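PDB 3D3Q: tRNA dimethylallyltransferase from Staphylococcus epidermidis ATCC 12228, which probably transfers a dimethylallyl group from dimethylallyl diphosphate to adenosine 37 of tRNAs that read codons beginning with uridine. Local coordinates for residues P15-K20 and N215-I220; T21-E26 and L199-E204; E208-R213 and Q275-Q280. All coordinates share one frame; numbering follows the deposited sequence.

Interaction 1. Residues P15-K20 and N215-I220; sequences PTASGK and NKRVDI
Thr16 and Ala17 meet Arg217 in a small surface contact, where the loop between strand 8-13 and helix 20-30 comes up under helix 207-224. The backbones stay well apart, with the CA atoms of Ala17 and Arg217 7.9 Å from each other, and one long side chain spans the gap. Arg217 leaves its helix with CG anti to the backbone N (chi1 177°) and runs straight as far as CD, then bends at chi3 (54°), which turns the guanidinium across the end of Thr16. The two side chains cross at about a right angle. Thr16 CB sits 3.6 Å above the plane of the Arg217 guanidinium, over its centre, and the methyl CG2 of Thr16 covers the same group, 3.6 Å from NE of Arg217. Thr16 OG1 lies farther off, 4.2 Å from NH1 of Arg217, so the hydrocarbon part of the threonine does the touching. Lower on the chain, CD of Arg217 packs against CB of Ala17 at 3.7 Å. The contact is therefore van der Waals packing against a charged group. Arg213, one turn earlier on the same helix, adds a weak hydrogen bond to Ala17 O. Inside the loop, Ser18 OG gives a weak hydrogen bond to Pro15 O, and Lys20 NZ folds back to Gly14 O. Gly19 occupies the N-cap position just before helix 20-30. This is the strand-loop-helix of a P-loop (Walker A), predicted to bind ATP and, by similarity, substrate, with Arg217 of helix 207-224 laid over Thr16.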
loop_
_atom_site.group_PDB
_atom_site.type_symbol
_atom_site.label_atom_id
_atom_site.label_comp_id
_atom_site.label_asym_id
_atom_site.label_seq_id
_atom_site.Cartn_x
_atom_site.Cartn_y
_atom_site.Cartn_z
ATOM N N PRO A 15 4.335 -1.945 -2.983
ATOM C CA PRO A 15 4.734 -1.017 -4.043
ATOM C C PRO A 15 4.369 -1.513 -5.440
ATOM O O PRO A 15 4.180 -2.709 -5.642
ATOM C CB PRO A 15 6.239 -0.877 -3.821
ATOM C CG PRO A 15 6.620 -2.195 -3.219
ATOM C CD PRO A 15 5.508 -2.445 -2.242
ATOM N N THR A 16 4.250 -0.584 -6.386
ATOM C CA THR A 16 3.905 -0.913 -7.765
ATOM C C THR A 16 4.738 -2.070 -8.319
ATOM O O THR A 16 5.954 -2.121 -8.129
ATOM C CB THR A 16 4.122 0.277 -8.705
ATOM O OG1 THR A 16 3.400 1.406 -8.222
ATOM C CG2 THR A 16 3.634 -0.070 -10.096
ATOM N N ALA A 17 4.077 -2.988 -9.019
ATOM C CA ALA A 17 4.757 -4.137 -9.598
ATOM C C ALA A 17 5.662 -4.832 -8.579
ATOM O O ALA A 17 6.863 -5.013 -8.812
ATOM C CB ALA A 17 5.584 -3.703 -10.807
ATOM N N SER A 18 5.092 -5.206 -7.441
ATOM C CA SER A 18 5.856 -5.883 -6.411
ATOM C C SER A 18 5.261 -7.268 -6.260
ATOM O O SER A 18 5.622 -8.026 -5.359
ATOM C CB SER A 18 5.741 -5.152 -5.089
ATOM O OG SER A 18 4.440 -5.310 -4.592
ATOM N N GLY A 19 4.339 -7.597 -7.156
ATOM C CA GLY A 19 3.694 -8.895 -7.092
ATOM C C GLY A 19 2.347 -8.880 -6.382
ATOM O O GLY A 19 1.632 -9.880 -6.349
ATOM N N LYS A 20 1.988 -7.745 -5.804
ATOM C CA LYS A 20 0.721 -7.680 -5.121
ATOM C C LYS A 20 -0.406 -8.014 -6.108
ATOM O O LYS A 20 -1.315 -8.785 -5.790
ATOM C CB LYS A 20 0.511 -6.302 -4.489
ATOM C CG LYS A 20 0.501 -5.170 -5.484
ATOM C CD LYS A 20 0.190 -3.831 -4.855
ATOM C CE LYS A 20 0.134 -2.791 -5.958
ATOM N NZ LYS A 20 0.079 -1.390 -5.450
ATOM N N ASN A 215 13.535 2.077 -10.665
ATOM C CA ASN A 215 14.212 2.640 -11.825
ATOM C C ASN A 215 13.978 1.766 -13.039
ATOM O O ASN A 215 13.787 2.265 -14.142
ATOM C CB ASN A 215 15.710 2.776 -11.587
ATOM C CG ASN A 215 16.018 3.737 -10.480
ATOM O OD1 ASN A 215 15.395 4.795 -10.374
ATOM N ND2 ASN A 215 16.989 3.389 -9.649
ATOM N N LYS A 216 13.976 0.458 -12.830
ATOM C CA LYS A 216 13.773 -0.462 -13.934
ATOM C C LYS A 216 12.340 -0.472 -14.462
ATOM O O LYS A 216 12.118 -0.746 -15.634
ATOM C CB LYS A 216 14.198 -1.872 -13.528
ATOM C CG LYS A 216 14.147 -2.868 -14.671
ATOM C CD LYS A 216 15.266 -3.912 -14.593
ATOM C CE LYS A 216 15.250 -4.849 -15.808
ATOM N NZ LYS A 216 16.402 -5.789 -15.813
ATOM N N ARG A 217 11.369 -0.163 -13.613
ATOM C CA ARG A 217 9.984 -0.155 -14.061
ATOM C C ARG A 217 9.682 1.110 -14.843
ATOM O O ARG A 217 8.802 1.130 -15.707
ATOM C CB ARG A 217 9.044 -0.274 -12.869
ATOM C CG ARG A 217 7.586 -0.200 -13.213
ATOM C CD ARG A 217 6.778 -0.396 -11.952
ATOM N NE ARG A 217 7.139 0.533 -10.866
ATOM C CZ ARG A 217 6.741 1.803 -10.788
ATOM N NH1 ARG A 217 7.120 2.560 -9.761
ATOM N NH2 ARG A 217 5.967 2.315 -11.740
ATOM N N VAL A 218 10.416 2.171 -14.541
ATOM C CA VAL A 218 10.218 3.427 -15.238
ATOM C C VAL A 218 10.795 3.251 -16.635
ATOM O O VAL A 218 10.244 3.756 -17.606
ATOM C CB VAL A 218 10.905 4.611 -14.484
ATOM C CG1 VAL A 218 10.749 5.899 -15.270
ATOM C CG2 VAL A 218 10.281 4.787 -13.113
ATOM N N ASP A 219 11.897 2.509 -16.742
ATOM C CA ASP A 219 12.515 2.275 -18.048
ATOM C C ASP A 219 11.558 1.502 -18.933
ATOM O O ASP A 219 11.395 1.826 -20.106
ATOM C CB ASP A 219 13.826 1.490 -17.922
ATOM C CG ASP A 219 14.937 2.300 -17.274
ATOM O OD1 ASP A 219 14.869 3.553 -17.323
ATOM O OD2 ASP A 219 15.893 1.683 -16.728
ATOM N N ILE A 220 10.927 0.477 -18.372
ATOM C CA ILE A 220 9.995 -0.334 -19.139
ATOM C C ILE A 220 8.797 0.479 -19.618
ATOM O O ILE A 220 8.384 0.360 -20.769
ATOM C CB ILE A 220 9.488 -1.516 -18.317
ATOM C CG1 ILE A 220 10.668 -2.300 -17.745
ATOM C CG2 ILE A 220 8.636 -2.415 -19.190
ATOM C CD1 ILE A 220 10.263 -3.408 -16.797
#

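Interaction 2. Residues T21-E26 and L199-E204; sequences TELSIE and LLIGIE
Leu23 on helix 20-30 faces strand 197-204 across the layer between helix and sheet, the CA atoms of Leu23 and Ile203 standing 9.8 Å apart as the closest backbone pair. This is the packing of a P-loop NTPase-like fold: the helix that follows the phosphate-loop motif lies against a parallel sheet, in which strand 197-204 lies between strands 8-13 and 291-294. Leu23 alone carries the helix side of the contact. Its CG stands anti to the backbone N (chi1 178°), which sends the branch out of the helix toward the strand, where the methyl CD2 meets the CD1 methyls of two isoleucines. Ile201 and Ile203 both direct their CB toward the helix; Gly202, between them, brings no side chain. Ile201 comes at Leu23 tip to tip, its CG1 lying between the backbone N and the carbonyl carbon (chi1 82°). All three side chains are buried, and the contact is purely apolar packing. Around it, Met303 and Ile307 of helix 300-314 also touch Leu23, and Ile201 packs on Ile12 of strand 8-13, to which its backbone is hydrogen-bonded through Val11 and Val13. Ile203, nearer the C-terminal end of the strand, leans on Ser18 of the phosphate loop as well. The closest approach is methyl to methyl, Leu23 CD2 to Ile201 CD1 at 3.9 Å; from the same CD2 of Leu23 to CD1 of Ile203 the gap widens to 4.5 Å.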
loop_
_atom_site.group_PDB
_atom_site.type_symbol
_atom_site.label_atom_id
_atom_site.label_comp_id
_atom_site.label_asym_id
_atom_site.label_seq_id
_atom_site.Cartn_x
_atom_site.Cartn_y
_atom_site.Cartn_z
ATOM N N THR A 21 -0.335 -7.471 -7.316
ATOM C CA THR A 21 -1.361 -7.731 -8.318
ATOM C C THR A 21 -1.435 -9.199 -8.709
ATOM O O THR A 21 -2.525 -9.777 -8.786
ATOM C CB THR A 21 -1.120 -6.903 -9.579
ATOM O OG1 THR A 21 -1.068 -5.517 -9.221
ATOM C CG2 THR A 21 -2.244 -7.124 -10.585
ATOM N N GLU A 22 -0.284 -9.804 -8.961
ATOM C CA GLU A 22 -0.240 -11.207 -9.335
ATOM C C GLU A 22 -0.728 -12.047 -8.164
ATOM O O GLU A 22 -1.597 -12.898 -8.328
ATOM C CB GLU A 22 1.188 -11.603 -9.714
ATOM C CG GLU A 22 1.723 -10.909 -10.966
ATOM C CD GLU A 22 2.121 -9.442 -10.751
ATOM O OE1 GLU A 22 2.462 -8.776 -11.751
ATOM O OE2 GLU A 22 2.104 -8.953 -9.603
ATOM N N LEU A 23 -0.176 -11.794 -6.978
ATOM C CA LEU A 23 -0.570 -12.520 -5.781
ATOM C C LEU A 23 -2.086 -12.465 -5.573
ATOM O O LEU A 23 -2.705 -13.476 -5.254
ATOM C CB LEU A 23 0.149 -11.947 -4.552
ATOM C CG LEU A 23 -0.204 -12.579 -3.195
ATOM C CD1 LEU A 23 0.221 -14.021 -3.171
ATOM C CD2 LEU A 23 0.478 -11.819 -2.105
ATOM N N SER A 24 -2.682 -11.288 -5.757
ATOM C CA SER A 24 -4.133 -11.138 -5.593
ATOM C C SER A 24 -4.887 -12.136 -6.463
ATOM O O SER A 24 -5.772 -12.833 -5.992
ATOM C CB SER A 24 -4.597 -9.725 -5.959
ATOM O OG SER A 24 -4.153 -8.785 -5.004
ATOM N N ILE A 25 -4.530 -12.206 -7.735
ATOM C CA ILE A 25 -5.197 -13.116 -8.634
ATOM C C ILE A 25 -5.015 -14.572 -8.185
ATOM O O ILE A 25 -5.973 -15.358 -8.198
ATOM C CB ILE A 25 -4.686 -12.899 -10.077
ATOM C CG1 ILE A 25 -5.034 -11.472 -10.511
ATOM C CG2 ILE A 25 -5.293 -13.907 -11.022
ATOM C CD1 ILE A 25 -4.708 -11.158 -11.933
ATOM N N GLU A 26 -3.805 -14.935 -7.764
ATOM C CA GLU A 26 -3.537 -16.305 -7.304
ATOM C C GLU A 26 -4.416 -16.671 -6.105
ATOM O O GLU A 26 -4.900 -17.798 -6.006
ATOM C CB GLU A 26 -2.050 -16.470 -6.942
ATOM C CG GLU A 26 -1.118 -16.432 -8.163
ATOM C CD GLU A 26 -1.366 -17.574 -9.162
ATOM O OE1 GLU A 26 -0.982 -18.738 -8.867
ATOM O OE2 GLU A 26 -1.960 -17.308 -10.243
ATOM N N LEU A 199 -7.481 -9.208 6.747
ATOM C CA LEU A 199 -6.276 -10.017 6.697
ATOM C C LEU A 199 -5.311 -9.157 5.883
ATOM O O LEU A 199 -5.038 -9.429 4.719
ATOM C CB LEU A 199 -6.547 -11.352 5.999
ATOM C CG LEU A 199 -5.353 -12.278 5.726
ATOM C CD1 LEU A 199 -4.326 -12.240 6.852
ATOM C CD2 LEU A 199 -5.894 -13.674 5.532
ATOM N N LEU A 200 -4.825 -8.096 6.513
ATOM C CA LEU A 200 -3.941 -7.145 5.870
ATOM C C LEU A 200 -2.522 -7.652 5.673
ATOM O O LEU A 200 -1.786 -7.854 6.636
ATOM C CB LEU A 200 -3.929 -5.857 6.684
ATOM C CG LEU A 200 -3.247 -4.633 6.100
ATOM C CD1 LEU A 200 -3.981 -4.145 4.855
ATOM C CD2 LEU A 200 -3.230 -3.541 7.160
ATOM N N ILE A 201 -2.141 -7.856 4.416
ATOM C CA ILE A 201 -0.800 -8.336 4.109
ATOM C C ILE A 201 -0.086 -7.364 3.146
ATOM O O ILE A 201 -0.700 -6.772 2.255
ATOM C CB ILE A 201 -0.828 -9.804 3.522
ATOM C CG1 ILE A 201 -1.147 -9.798 2.047
ATOM C CG2 ILE A 201 -1.901 -10.635 4.191
ATOM C CD1 ILE A 201 0.069 -9.883 1.209
ATOM N N GLY A 202 1.214 -7.191 3.357
ATOM C CA GLY A 202 1.998 -6.299 2.526
ATOM C C GLY A 202 3.284 -6.946 2.051
ATOM O O GLY A 202 3.867 -7.765 2.759
ATOM N N ILE A 203 3.716 -6.592 0.844
ATOM C CA ILE A 203 4.946 -7.130 0.279
ATOM C C ILE A 203 6.056 -6.121 0.508
ATOM O O ILE A 203 5.998 -4.994 0.021
ATOM C CB ILE A 203 4.810 -7.373 -1.218
ATOM C CG1 ILE A 203 3.603 -8.264 -1.499
ATOM C CG2 ILE A 203 6.066 -8.028 -1.735
ATOM C CD1 ILE A 203 3.347 -8.466 -2.976
ATOM N N GLU A 204 7.070 -6.538 1.247
ATOM C CA GLU A 204 8.175 -5.658 1.588
ATOM C C GLU A 204 9.479 -6.023 0.877
ATOM O O GLU A 204 9.582 -7.060 0.235
ATOM C CB GLU A 204 8.388 -5.720 3.098
ATOM C CG GLU A 204 9.407 -4.745 3.646
ATOM C CD GLU A 204 9.981 -5.200 4.970
ATOM O OE1 GLU A 204 10.632 -6.274 4.988
ATOM O OE2 GLU A 204 9.775 -4.487 5.980
#

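Interaction 3. Residues E208-R213 and Q275-Q280; sequences ETLYLR and QYAKRQ
Tyr211 turns its CG to the side opposite the carbonyl carbon (chi1 -77°), and Lys278 sets its CG anti to the backbone N (chi1 173°); together these torsions carry the phenol of Tyr211 over to the extended chain of Lys278. The two side chains cross obliquely. The tyrosine makes its contact with the hydroxyl, which lies alongside the aliphatic part of the lysine: OH of Tyr211 is 3.3 Å from CD and 3.7 Å from CB of Lys278. This is packing of an oxygen on methylenes, with the ammonium group beyond it. Deeper in the interface, Leu210 points toward the partner helix, and its CD1 rests on the CB of Ala277 at 4.3 Å. These two also form the closest backbone pair, with 8.2 Å between the CA atoms of Leu210 and Ala277, consistent with the small alanine side chain. Ala277 touches Ile214 too, one turn beyond Leu210. Tyr276 and Gln280, also on helix 262-286, both touch Thr105. Helix 207-224 is thus packed against helix 262-286 beside the predicted ATP loop, at a place where Lys278 is the first residue of a region, 278-285, that by similarity contacts substrate tRNA, as does Thr105.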
loop_
_atom_site.group_PDB
_atom_site.type_symbol
_atom_site.label_atom_id
_atom_site.label_comp_id
_atom_site.label_asym_id
_atom_site.label_seq_id
_atom_site.Cartn_x
_atom_site.Cartn_y
_atom_site.Cartn_z
ATOM N N GLU A 208 17.304 -0.924 -1.084
ATOM C CA GLU A 208 18.219 -1.133 -2.200
ATOM C C GLU A 208 17.465 -1.738 -3.385
ATOM O O GLU A 208 17.400 -1.141 -4.462
ATOM C CB GLU A 208 19.366 -2.078 -1.808
ATOM C CG GLU A 208 20.332 -1.592 -0.714
ATOM C CD GLU A 208 19.889 -1.965 0.706
ATOM O OE1 GLU A 208 19.208 -1.136 1.349
ATOM O OE2 GLU A 208 20.214 -3.089 1.169
ATOM N N THR A 209 16.897 -2.927 -3.175
ATOM C CA THR A 209 16.164 -3.624 -4.227
ATOM C C THR A 209 14.979 -2.793 -4.710
ATOM O O THR A 209 14.719 -2.704 -5.906
ATOM C CB THR A 209 15.649 -5.015 -3.744
ATOM O OG1 THR A 209 16.738 -5.789 -3.225
ATOM C CG2 THR A 209 15.020 -5.785 -4.899
ATOM N N LEU A 210 14.266 -2.187 -3.773
ATOM C CA LEU A 210 13.120 -1.360 -4.106
ATOM C C LEU A 210 13.497 -0.302 -5.140
ATOM O O LEU A 210 12.959 -0.278 -6.250
ATOM C CB LEU A 210 12.590 -0.671 -2.843
ATOM C CG LEU A 210 11.465 0.371 -3.002
ATOM C CD1 LEU A 210 10.225 -0.329 -3.518
ATOM C CD2 LEU A 210 11.167 1.062 -1.676
ATOM N N TYR A 211 14.431 0.567 -4.766
ATOM C CA TYR A 211 14.881 1.646 -5.638
ATOM C C TYR A 211 15.395 1.172 -6.988
ATOM O O TYR A 211 15.202 1.832 -8.011
ATOM C CB TYR A 211 15.959 2.490 -4.933
ATOM C CG TYR A 211 15.412 3.454 -3.894
ATOM C CD1 TYR A 211 16.194 4.494 -3.398
ATOM C CD2 TYR A 211 14.105 3.341 -3.427
ATOM C CE1 TYR A 211 15.687 5.400 -2.466
ATOM C CE2 TYR A 211 13.587 4.236 -2.498
ATOM C CZ TYR A 211 14.383 5.266 -2.024
ATOM O OH TYR A 211 13.866 6.163 -1.115
ATOM N N LEU A 212 16.043 0.020 -6.997
ATOM C CA LEU A 212 16.568 -0.514 -8.236
ATOM C C LEU A 212 15.432 -0.962 -9.160
ATOM O O LEU A 212 15.446 -0.670 -10.356
ATOM C CB LEU A 212 17.497 -1.680 -7.926
ATOM C CG LEU A 212 18.259 -2.226 -9.120
ATOM C CD1 LEU A 212 19.112 -1.126 -9.737
ATOM C CD2 LEU A 212 19.119 -3.386 -8.657
ATOM N N ARG A 213 14.444 -1.651 -8.595
ATOM C CA ARG A 213 13.313 -2.140 -9.372
ATOM C C ARG A 213 12.490 -0.996 -9.925
ATOM O O ARG A 213 12.030 -1.053 -11.069
ATOM C CB ARG A 213 12.426 -3.047 -8.523
ATOM C CG ARG A 213 13.163 -4.227 -7.950
ATOM C CD ARG A 213 12.208 -5.308 -7.538
ATOM N NE ARG A 213 11.572 -5.983 -8.618
ATOM C CZ ARG A 213 10.302 -6.313 -8.837
ATOM N NH1 ARG A 213 10.107 -6.957 -9.965
ATOM N NH2 ARG A 213 9.265 -6.023 -8.056
ATOM N N GLN A 275 10.626 8.281 -4.092
ATOM C CA GLN A 275 10.145 8.945 -2.886
ATOM C C GLN A 275 8.748 8.465 -2.542
ATOM O O GLN A 275 8.441 8.170 -1.386
ATOM C CB GLN A 275 10.116 10.454 -3.082
ATOM C CG GLN A 275 11.477 11.070 -3.353
ATOM C CD GLN A 275 11.374 12.504 -3.862
ATOM O OE1 GLN A 275 10.701 13.337 -3.262
ATOM N NE2 GLN A 275 12.048 12.794 -4.973
ATOM N N TYR A 276 7.899 8.386 -3.555
ATOM C CA TYR A 276 6.533 7.948 -3.359
ATOM C C TYR A 276 6.483 6.548 -2.770
ATOM O O TYR A 276 5.809 6.310 -1.775
ATOM C CB TYR A 276 5.788 8.001 -4.696
ATOM C CG TYR A 276 4.363 7.516 -4.635
ATOM C CD1 TYR A 276 4.064 6.158 -4.728
ATOM C CD2 TYR A 276 3.312 8.414 -4.484
ATOM C CE1 TYR A 276 2.753 5.708 -4.678
ATOM C CE2 TYR A 276 1.999 7.981 -4.428
ATOM C CZ TYR A 276 1.724 6.624 -4.529
ATOM O OH TYR A 276 0.423 6.178 -4.503
ATOM N N ALA A 277 7.201 5.625 -3.391
ATOM C CA ALA A 277 7.235 4.249 -2.927
ATOM C C ALA A 277 7.693 4.195 -1.478
ATOM O O ALA A 277 7.191 3.397 -0.685
ATOM C CB ALA A 277 8.174 3.425 -3.794
ATOM N N LYS A 278 8.659 5.041 -1.138
ATOM C CA LYS A 278 9.187 5.085 0.219
ATOM C C LYS A 278 8.144 5.586 1.178
ATOM O O LYS A 278 7.870 4.947 2.193
ATOM C CB LYS A 278 10.419 5.986 0.294
ATOM C CG LYS A 278 10.926 6.216 1.712
ATOM C CD LYS A 278 12.343 6.775 1.722
ATOM C CE LYS A 278 12.887 6.889 3.151
ATOM N NZ LYS A 278 14.386 7.025 3.193
ATOM N N ARG A 279 7.562 6.738 0.862
ATOM C CA ARG A 279 6.534 7.335 1.719
ATOM C C ARG A 279 5.382 6.349 1.995
ATOM O O ARG A 279 4.858 6.293 3.104
ATOM C CB ARG A 279 6.010 8.636 1.080
ATOM C CG ARG A 279 4.952 9.392 1.904
ATOM C CD ARG A 279 5.061 10.908 1.710
ATOM N NE ARG A 279 5.243 11.285 0.334
ATOM C CZ ARG A 279 6.083 12.122 -0.278
ATOM N NH1 ARG A 279 5.908 12.188 -1.584
ATOM N NH2 ARG A 279 7.045 12.849 0.294
ATOM N N GLN A 280 5.016 5.558 0.989
ATOM C CA GLN A 280 3.942 4.592 1.139
ATOM C C GLN A 280 4.348 3.413 1.993
ATOM O O GLN A 280 3.525 2.815 2.675
ATOM C CB GLN A 280 3.485 4.090 -0.228
ATOM C CG GLN A 280 1.995 4.164 -0.417
ATOM C CD GLN A 280 1.490 5.589 -0.281
ATOM O OE1 GLN A 280 0.491 5.855 0.398
ATOM N NE2 GLN A 280 2.186 6.521 -0.924
#

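How the interactions relate
The three contacts stack from the sheet up to the helices above its phosphate loop. Interaction 2 fastens helix 20-30 to strand 197-204; interaction 1, its centre about 15 Å away, continues from the loop just before that helix to helix 207-224. Interaction 3 shares this last helix, its centre about 9 Å from that of interaction 1 and about 17 Å from that of interaction 2. Along the chain, interaction 2 falls between the two segments of interaction 1, interactions 1 and 3 alternate, and interactions 2 and 3 come in series. Ile203 packs on residues 18-20 from the sheet, while Leu210 and Arg213 touch Pro15 and Ala17, so sheet and helix both contact the predicted ATP loop.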